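Local coordinates for FAD:protein FMN transferase (Vibrio cholerae, PDB 6NXI), which probably transfers the FMN moiety of FAD to a threonine hydroxyl of a target flavoprotein, with magnesium as cofactor, at residues 17-30 with 169-182. Residues are numbered along the deposited sequence; the frame is centred on the assembly and turned at random.
Sequences TTYNIKYIQQPGIA and LQSQGIENYMVEIG
Antiparallel pairing of strands 17-24 and 177-181, neighbours inside the eight-stranded sheet, makes this contact, extended past the Ile24-Asn176 end by the loop after strand 17-24 and by the end of helix 157-171 with its link to strand 177-181. The short axes run at 175° and approach to 4.6 Å. Register follows from the reciprocal bonds of two hydrogen-bonded pairs, Asn20 with Glu180 and Lys22 with Met178. Single bonds from Gly182 N to Thr18 O and from Ile24 N to Asn176 O prolong the pairing.

On one face the Asn20 amide lies alongside the Glu180 carboxylate, their planes 43° apart. ND2 of Asn20 meets the syn side of Glu180 OE1 at 3.0 Å, while Asn20 OD1 accepts from His9. Glu180 CG stands anti to the backbone N (chi1 178°) and the chain then bends at its second torsion, leaving OE2 to accept from Gly183 N and from a water that also donates to Thr18 O.

The opposite face, with Tyr19, Ile21, Tyr23, Val179 and Ile181, is largely apolar and packs on helices 32-50 and 157-171. Ile21 CG2 reaches Leu169 CD1 at 3.9 Å. Beyond the strand end, Ile29 crosses Ile174 at about a right angle, and a water joins Ala30 N to O and OE1 of Gln172.

Gly173, C-prime residue of a Schellman motif, ends a helix packed on the sheet and leads toward one of its inner strands. The Thr17-Gly182 end lies near the active site, the Thr17 side chain about 6 Å from the bound FAD and Gly182 about 8 Å from a magnesium ion.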
ATOM      1  N   THR A  17       8.483  -1.754  -9.590  1.00 25.05           N
ATOM      2  CA  THR A  17       9.152  -0.530  -9.065  1.00 25.48           C
ATOM      3  C   THR A  17      10.576  -0.924  -8.638  1.00 23.42           C
ATOM      4  O   THR A  17      11.101  -1.944  -9.119  1.00 25.21           O
ATOM      5  CB  THR A  17       8.289   0.194  -8.010  1.00 24.93           C
ATOM      6  OG1 THR A  17       8.876   1.429  -7.526  1.00 25.67           O
ATOM      7  CG2 THR A  17       7.918  -0.661  -6.816  1.00 24.07           C
ATOM      8  N   THR A  18      11.099  -0.193  -7.666  1.00 23.42           N
ATOM      9  CA  THR A  18      12.448  -0.441  -7.114  1.00 23.54           C
ATOM     10  C   THR A  18      12.352  -0.378  -5.598  1.00 22.26           C
ATOM     11  O   THR A  18      11.472   0.302  -4.993  1.00 22.23           O
ATOM     12  CB  THR A  18      13.512   0.555  -7.614  1.00 25.45           C
ATOM     13  OG1 THR A  18      13.046   1.806  -7.114  1.00 27.48           O
ATOM     14  CG2 THR A  18      13.716   0.501  -9.110  1.00 26.24           C
ATOM     15  N   TYR A  19      13.211  -1.158  -4.967  1.00 22.19           N
ATOM     16  CA  TYR A  19      13.434  -1.054  -3.518  1.00 21.73           C
ATOM     17  C   TYR A  19      14.774  -0.357  -3.249  1.00 21.12           C
ATOM     18  O   TYR A  19      15.710  -0.366  -4.072  1.00 21.17           O
ATOM     19  CB  TYR A  19      13.419  -2.422  -2.841  1.00 22.43           C
ATOM     20  CG  TYR A  19      14.548  -3.360  -3.177  1.00 22.96           C
ATOM     21  CD1 TYR A  19      14.378  -4.391  -4.085  1.00 22.82           C
ATOM     22  CD2 TYR A  19      15.759  -3.288  -2.503  1.00 23.79           C
ATOM     23  CE1 TYR A  19      15.409  -5.276  -4.365  1.00 23.72           C
ATOM     24  CE2 TYR A  19      16.805  -4.137  -2.799  1.00 23.98           C
ATOM     25  CZ  TYR A  19      16.628  -5.136  -3.742  1.00 24.17           C
ATOM     26  OH  TYR A  19      17.645  -6.017  -4.001  1.00 26.56           O
ATOM     27  N   ASN A  20      14.827   0.236  -2.076  1.00 20.60           N
ATOM     28  CA  ASN A  20      16.017   0.917  -1.536  1.00 20.83           C
ATOM     29  C   ASN A  20      16.104   0.545  -0.072  1.00 21.14           C
ATOM     30  O   ASN A  20      15.192   0.834   0.680  1.00 21.63           O
ATOM     31  CB  ASN A  20      15.993   2.414  -1.716  1.00 21.30           C
ATOM     32  CG  ASN A  20      16.141   2.812  -3.157  1.00 21.99           C
ATOM     33  OD1 ASN A  20      17.221   2.682  -3.749  1.00 22.62           O
ATOM     34  ND2 ASN A  20      15.040   3.317  -3.709  1.00 21.20           N
ATOM     35  N   ILE A  21      17.169  -0.134   0.297  1.00 21.11           N
ATOM     36  CA  ILE A  21      17.374  -0.540   1.697  1.00 22.68           C
ATOM     37  C   ILE A  21      18.662   0.141   2.149  1.00 21.17           C
ATOM     38  O   ILE A  21      19.676   0.003   1.459  1.00 22.60           O
ATOM     39  CB  ILE A  21      17.378  -2.056   1.810  1.00 25.13           C
ATOM     40  CG1 ILE A  21      15.982  -2.571   1.420  1.00 26.48           C
ATOM     41  CG2 ILE A  21      17.832  -2.481   3.213  1.00 24.59           C
ATOM     42  CD1 ILE A  21      15.966  -3.972   0.999  1.00 30.55           C
ATOM     43  N   LYS A  22      18.621   0.839   3.258  1.00 22.04           N
ATOM     44  CA  LYS A  22      19.819   1.439   3.882  1.00 21.94           C
ATOM     45  C   LYS A  22      19.962   0.863   5.277  1.00 22.10           C
ATOM     46  O   LYS A  22      18.959   0.751   6.003  1.00 21.12           O
ATOM     47  CB  LYS A  22      19.757   2.966   3.941  1.00 22.73           C
ATOM     48  CG  LYS A  22      19.784   3.612   2.575  1.00 23.32           C
ATOM     49  CD  LYS A  22      19.647   5.152   2.668  1.00 25.54           C
ATOM     50  CE  LYS A  22      19.778   5.808   1.307  1.00 26.17           C
ATOM     51  NZ  LYS A  22      19.843   7.288   1.353  1.00 27.51           N
ATOM     52  N   TYR A  23      21.169   0.466   5.634  1.00 20.88           N
ATOM     53  CA  TYR A  23      21.377  -0.053   7.003  1.00 21.45           C
ATOM     54  C   TYR A  23      22.762   0.377   7.458  1.00 22.69           C
ATOM     55  O   TYR A  23      23.641   0.710   6.642  1.00 23.09           O
ATOM     56  CB  TYR A  23      21.122  -1.564   7.086  1.00 21.98           C
ATOM     57  CG  TYR A  23      22.147  -2.385   6.356  1.00 21.97           C
ATOM     58  CD1 TYR A  23      21.939  -2.774   5.051  1.00 23.19           C
ATOM     59  CD2 TYR A  23      23.313  -2.811   6.977  1.00 22.62           C
ATOM     60  CE1 TYR A  23      22.873  -3.512   4.351  1.00 24.80           C
ATOM     61  CE2 TYR A  23      24.243  -3.565   6.293  1.00 23.59           C
ATOM     62  CZ  TYR A  23      24.024  -3.922   4.975  1.00 24.24           C
ATOM     63  OH  TYR A  23      24.936  -4.663   4.267  1.00 27.10           O
ATOM     64  N   ILE A  24      22.958   0.294   8.773  1.00 23.08           N
ATOM     65  CA  ILE A  24      24.235   0.695   9.392  1.00 24.18           C
ATOM     66  C   ILE A  24      25.026  -0.572   9.697  1.00 25.23           C
ATOM     67  O   ILE A  24      24.520  -1.433  10.389  1.00 24.36           O
ATOM     68  CB  ILE A  24      24.061   1.599  10.617  1.00 24.89           C
ATOM     69  CG1 ILE A  24      23.184   2.820  10.288  1.00 24.04           C
ATOM     70  CG2 ILE A  24      25.443   2.026  11.104  1.00 26.47           C
ATOM     71  CD1 ILE A  24      23.654   3.627   9.081  1.00 24.55           C
ATOM     72  N   GLN A  25      26.224  -0.656   9.139  1.00 26.03           N
ATOM     73  CA  GLN A  25      27.144  -1.802   9.351  1.00 28.36           C
ATOM     74  C   GLN A  25      27.415  -1.869  10.848  1.00 28.93           C
ATOM     75  O   GLN A  25      27.610  -0.810  11.499  1.00 29.53           O
ATOM     76  CB  GLN A  25      28.390  -1.598   8.480  1.00 31.27           C
ATOM     77  CG  GLN A  25      29.366  -2.768   8.548  1.00 33.88           C
ATOM     78  CD  GLN A  25      28.790  -4.041   7.967  1.00 36.00           C
ATOM     79  OE1 GLN A  25      27.984  -4.012   7.054  1.00 38.23           O
ATOM     80  NE2 GLN A  25      29.249  -5.190   8.458  1.00 41.30           N
ATOM     81  N   GLN A  26      27.426  -3.077  11.387  1.00 30.72           N
ATOM     82  CA  GLN A  26      27.760  -3.355  12.806  1.00 34.66           C
ATOM     83  C   GLN A  26      28.631  -4.597  12.817  1.00 34.96           C
ATOM     84  O   GLN A  26      28.642  -5.376  11.871  1.00 33.49           O
ATOM     85  CB  GLN A  26      26.470  -3.529  13.613  1.00 38.29           C
ATOM     86  CG  GLN A  26      25.833  -2.195  13.971  1.00 41.09           C
ATOM     87  CD  GLN A  26      26.693  -1.356  14.887  1.00 46.04           C
ATOM     88  OE1 GLN A  26      27.318  -0.360  14.480  1.00 53.30           O
ATOM     89  NE2 GLN A  26      26.713  -1.734  16.156  1.00 51.15           N
ATOM     90  N   PRO A  27      29.468  -4.803  13.854  1.00 35.83           N
ATOM     91  CA  PRO A  27      30.273  -6.013  13.885  1.00 36.34           C
ATOM     92  C   PRO A  27      29.408  -7.279  13.848  1.00 34.86           C
ATOM     93  O   PRO A  27      28.339  -7.318  14.428  1.00 34.77           O
ATOM     94  CB  PRO A  27      31.059  -5.869  15.199  1.00 37.78           C
ATOM     95  CG  PRO A  27      31.071  -4.374  15.469  1.00 38.78           C
ATOM     96  CD  PRO A  27      29.735  -3.878  14.952  1.00 36.96           C
ATOM     97  N   GLY A  28      29.886  -8.283  13.121  1.00 38.43           N
ATOM     98  CA  GLY A  28      29.341  -9.657  13.175  1.00 38.32           C
ATOM     99  C   GLY A  28      28.142  -9.886  12.268  1.00 38.59           C
ATOM    100  O   GLY A  28      27.533 -10.960  12.345  1.00 40.34           O
ATOM    101  N   ILE A  29      27.751  -8.929  11.439  1.00 35.75           N
ATOM    102  CA  ILE A  29      26.591  -9.175  10.532  1.00 34.72           C
ATOM    103  C   ILE A  29      27.083  -9.683   9.176  1.00 32.68           C
ATOM    104  O   ILE A  29      28.246  -9.445   8.810  1.00 34.87           O
ATOM    105  CB  ILE A  29      25.701  -7.933  10.412  1.00 32.85           C
ATOM    106  CG1 ILE A  29      26.380  -6.802   9.649  1.00 33.54           C
ATOM    107  CG2 ILE A  29      25.208  -7.471  11.770  1.00 32.80           C
ATOM    108  CD1 ILE A  29      25.407  -5.687   9.314  1.00 33.20           C
ATOM    109  N   ALA A  30      26.203 -10.371   8.454  1.00 31.57           N
ATOM    110  CA  ALA A  30      26.436 -10.833   7.078  1.00 31.05           C
ATOM    111  C   ALA A  30      26.908  -9.664   6.199  1.00 31.31           C
ATOM    112  O   ALA A  30      26.491  -8.489   6.420  1.00 29.63           O
ATOM    113  CB  ALA A  30      25.190 -11.473   6.546  1.00 32.78           C
ATOM    114  N   LEU A 169      15.970  -8.286   8.175  1.00 20.73           N
ATOM    115  CA  LEU A 169      17.150  -7.520   8.637  1.00 20.90           C
ATOM    116  C   LEU A 169      17.301  -7.721  10.154  1.00 22.08           C
ATOM    117  O   LEU A 169      18.437  -7.926  10.604  1.00 23.66           O
ATOM    118  CB  LEU A 169      17.023  -6.060   8.249  1.00 21.34           C
ATOM    119  CG  LEU A 169      17.088  -5.767   6.756  1.00 21.39           C
ATOM    120  CD1 LEU A 169      16.909  -4.265   6.549  1.00 23.17           C
ATOM    121  CD2 LEU A 169      18.419  -6.210   6.155  1.00 22.17           C
ATOM    122  N   GLN A 170      16.203  -7.667  10.895  1.00 21.89           N
ATOM    123  CA  GLN A 170      16.235  -7.913  12.368  1.00 24.31           C
ATOM    124  C   GLN A 170      16.793  -9.306  12.641  1.00 24.37           C
ATOM    125  O   GLN A 170      17.609  -9.462  13.586  1.00 24.50           O
ATOM    126  CB  GLN A 170      14.835  -7.692  12.911  1.00 24.80           C
ATOM    127  CG  GLN A 170      14.483  -6.227  12.901  1.00 26.63           C
ATOM    128  CD  GLN A 170      13.131  -5.880  13.462  1.00 29.48           C
ATOM    129  OE1 GLN A 170      12.713  -4.731  13.341  1.00 29.18           O
ATOM    130  NE2 GLN A 170      12.457  -6.862  14.084  1.00 29.07           N
ATOM    131  N   SER A 171      16.354 -10.324  11.883  1.00 24.36           N
ATOM    132  CA  SER A 171      16.791 -11.729  12.063  1.00 24.64           C
ATOM    133  C   SER A 171      18.306 -11.796  11.873  1.00 26.21           C
ATOM    134  O   SER A 171      18.953 -12.674  12.471  1.00 24.91           O
ATOM    135  CB  SER A 171      16.059 -12.667  11.127  1.00 24.76           C
ATOM    136  OG  SER A 171      16.681 -12.711   9.847  1.00 24.84           O
ATOM    137  N   GLN A 172      18.890 -10.873  11.108  1.00 24.48           N
ATOM    138  CA  GLN A 172      20.354 -10.838  10.827  1.00 25.26           C
ATOM    139  C   GLN A 172      21.082  -9.896  11.809  1.00 24.48           C
ATOM    140  O   GLN A 172      22.313  -9.677  11.603  1.00 25.87           O
ATOM    141  CB  GLN A 172      20.528 -10.413   9.360  1.00 25.75           C
ATOM    142  CG  GLN A 172      20.106 -11.482   8.360  1.00 26.15           C
ATOM    143  CD  GLN A 172      20.995 -12.699   8.414  1.00 29.23           C
ATOM    144  OE1 GLN A 172      22.200 -12.578   8.457  1.00 29.53           O
ATOM    145  NE2 GLN A 172      20.409 -13.885   8.430  1.00 30.46           N
ATOM    146  N   GLY A 173      20.409  -9.372  12.839  1.00 23.42           N
ATOM    147  CA  GLY A 173      21.023  -8.536  13.892  1.00 24.97           C
ATOM    148  C   GLY A 173      21.307  -7.143  13.400  1.00 25.25           C
ATOM    149  O   GLY A 173      22.148  -6.462  13.990  1.00 26.32           O
ATOM    150  N   ILE A 174      20.501  -6.672  12.439  1.00 23.63           N
ATOM    151  CA  ILE A 174      20.594  -5.271  11.945  1.00 23.85           C
ATOM    152  C   ILE A 174      19.470  -4.452  12.584  1.00 24.82           C
ATOM    153  O   ILE A 174      18.310  -4.692  12.252  1.00 27.00           O
ATOM    154  CB  ILE A 174      20.543  -5.245  10.409  1.00 23.26           C
ATOM    155  CG1 ILE A 174      21.709  -6.039   9.828  1.00 24.20           C
ATOM    156  CG2 ILE A 174      20.497  -3.842   9.822  1.00 24.83           C
ATOM    157  CD1 ILE A 174      21.515  -6.379   8.389  1.00 24.67           C
ATOM    158  N   GLU A 175      19.838  -3.520  13.450  1.00 26.82           N
ATOM    159  CA  GLU A 175      18.843  -2.803  14.275  1.00 28.82           C
ATOM    160  C   GLU A 175      18.744  -1.350  13.813  1.00 26.23           C
ATOM    161  O   GLU A 175      17.912  -0.654  14.373  1.00 26.15           O
ATOM    162  CB  GLU A 175      19.149  -2.995  15.752  1.00 33.27           C
ATOM    163  CG  GLU A 175      19.132  -4.484  16.172  1.00 34.13           C
ATOM    164  CD  GLU A 175      17.904  -5.372  15.874  1.00 36.98           C
ATOM    165  OE1 GLU A 175      16.779  -4.870  15.847  1.00 37.36           O
ATOM    166  OE2 GLU A 175      18.057  -6.623  15.699  1.00 38.73           O
ATOM    167  N   ASN A 176      19.507  -0.946  12.792  1.00 24.26           N
ATOM    168  CA  ASN A 176      19.431   0.431  12.244  1.00 22.50           C
ATOM    169  C   ASN A 176      19.204   0.332  10.735  1.00 21.09           C
ATOM    170  O   ASN A 176      20.132   0.027   9.974  1.00 21.09           O
ATOM    171  CB  ASN A 176      20.676   1.233  12.565  1.00 23.32           C
ATOM    172  CG  ASN A 176      20.964   1.224  14.043  1.00 25.00           C
ATOM    173  OD1 ASN A 176      20.374   1.992  14.789  1.00 25.48           O
ATOM    174  ND2 ASN A 176      21.854   0.340  14.484  1.00 26.86           N
ATOM    175  N   TYR A 177      17.990   0.609  10.274  1.00 21.02           N
ATOM    176  CA  TYR A 177      17.704   0.445   8.836  1.00 19.90           C
ATOM    177  C   TYR A 177      16.552   1.344   8.401  1.00 19.66           C
ATOM    178  O   TYR A 177      15.667   1.700   9.204  1.00 20.17           O
ATOM    179  CB  TYR A 177      17.363  -1.007   8.494  1.00 20.42           C
ATOM    180  CG  TYR A 177      16.174  -1.613   9.215  1.00 19.27           C
ATOM    181  CD1 TYR A 177      14.880  -1.321   8.833  1.00 20.61           C
ATOM    182  CD2 TYR A 177      16.332  -2.484  10.282  1.00 19.61           C
ATOM    183  CE1 TYR A 177      13.781  -1.817   9.512  1.00 20.18           C
ATOM    184  CE2 TYR A 177      15.237  -3.038  10.933  1.00 20.41           C
ATOM    185  CZ  TYR A 177      13.956  -2.664  10.570  1.00 21.42           C
ATOM    186  OH  TYR A 177      12.832  -3.152  11.184  1.00 23.10           O
ATOM    187  N   MET A 178      16.511   1.479   7.091  1.00 19.38           N
ATOM    188  CA  MET A 178      15.349   2.047   6.342  1.00 21.17           C
ATOM    189  C   MET A 178      15.072   1.087   5.206  1.00 20.86           C
ATOM    190  O   MET A 178      16.002   0.820   4.425  1.00 21.58           O
ATOM    191  CB  MET A 178      15.621   3.420   5.750  1.00 23.80           C
ATOM    192  CG  MET A 178      14.533   3.814   4.751  1.00 25.13           C
ATOM    193  SD  MET A 178      14.984   5.299   3.840  1.00 34.29           S
ATOM    194  CE  MET A 178      14.964   6.438   5.214  1.00 33.21           C
ATOM    195  N   VAL A 179      13.867   0.494   5.161  1.00 19.01           N
ATOM    196  CA  VAL A 179      13.421  -0.344   4.034  1.00 18.43           C
ATOM    197  C   VAL A 179      12.390   0.466   3.251  1.00 17.36           C
ATOM    198  O   VAL A 179      11.417   0.881   3.892  1.00 19.37           O
ATOM    199  CB  VAL A 179      12.803  -1.643   4.550  1.00 18.50           C
ATOM    200  CG1 VAL A 179      12.221  -2.437   3.423  1.00 18.88           C
ATOM    201  CG2 VAL A 179      13.838  -2.441   5.355  1.00 20.13           C
ATOM    202  N   GLU A 180      12.586   0.676   1.956  1.00 17.74           N
ATOM    203  CA  GLU A 180      11.637   1.458   1.124  1.00 18.95           C
ATOM    204  C   GLU A 180      11.349   0.673  -0.165  1.00 19.07           C
ATOM    205  O   GLU A 180      12.294   0.235  -0.834  1.00 19.58           O
ATOM    206  CB  GLU A 180      12.223   2.846   0.859  1.00 20.08           C
ATOM    207  CG  GLU A 180      11.342   3.711  -0.042  1.00 20.95           C
ATOM    208  CD  GLU A 180      11.749   3.697  -1.490  1.00 23.06           C
ATOM    209  OE1 GLU A 180      12.928   4.044  -1.780  1.00 23.74           O
ATOM    210  OE2 GLU A 180      10.956   3.253  -2.326  1.00 24.55           O
ATOM    211  N   ILE A 181      10.081   0.381  -0.426  1.00 20.06           N
ATOM    212  CA  ILE A 181       9.648  -0.230  -1.711  1.00 20.45           C
ATOM    213  C   ILE A 181       8.555   0.625  -2.331  1.00 20.40           C
ATOM    214  O   ILE A 181       7.527   0.815  -1.722  1.00 20.79           O
ATOM    215  CB  ILE A 181       9.146  -1.654  -1.484  1.00 20.80           C
ATOM    216  CG1 ILE A 181      10.169  -2.530  -0.758  1.00 20.86           C
ATOM    217  CG2 ILE A 181       8.744  -2.262  -2.797  1.00 22.30           C
ATOM    218  CD1 ILE A 181       9.621  -3.937  -0.446  1.00 22.77           C
ATOM    219  N   GLY A 182       8.827   1.180  -3.508  1.00 21.75           N
ATOM    220  CA  GLY A 182       7.857   2.032  -4.189  1.00 22.89           C
ATOM    221  C   GLY A 182       7.318   3.122  -3.276  1.00 24.50           C
ATOM    222  O   GLY A 182       6.088   3.392  -3.305  1.00 25.16           O
TER
HETATM  223  O   HOH W   1      11.204   3.169  -5.039  1.00 27.95           O
HETATM  224  O   HOH W   2      22.561  -1.603  12.361  1.00 25.58           O
HETATM  225  O   HOH W   3      23.782 -11.209   9.955  1.00 32.85           O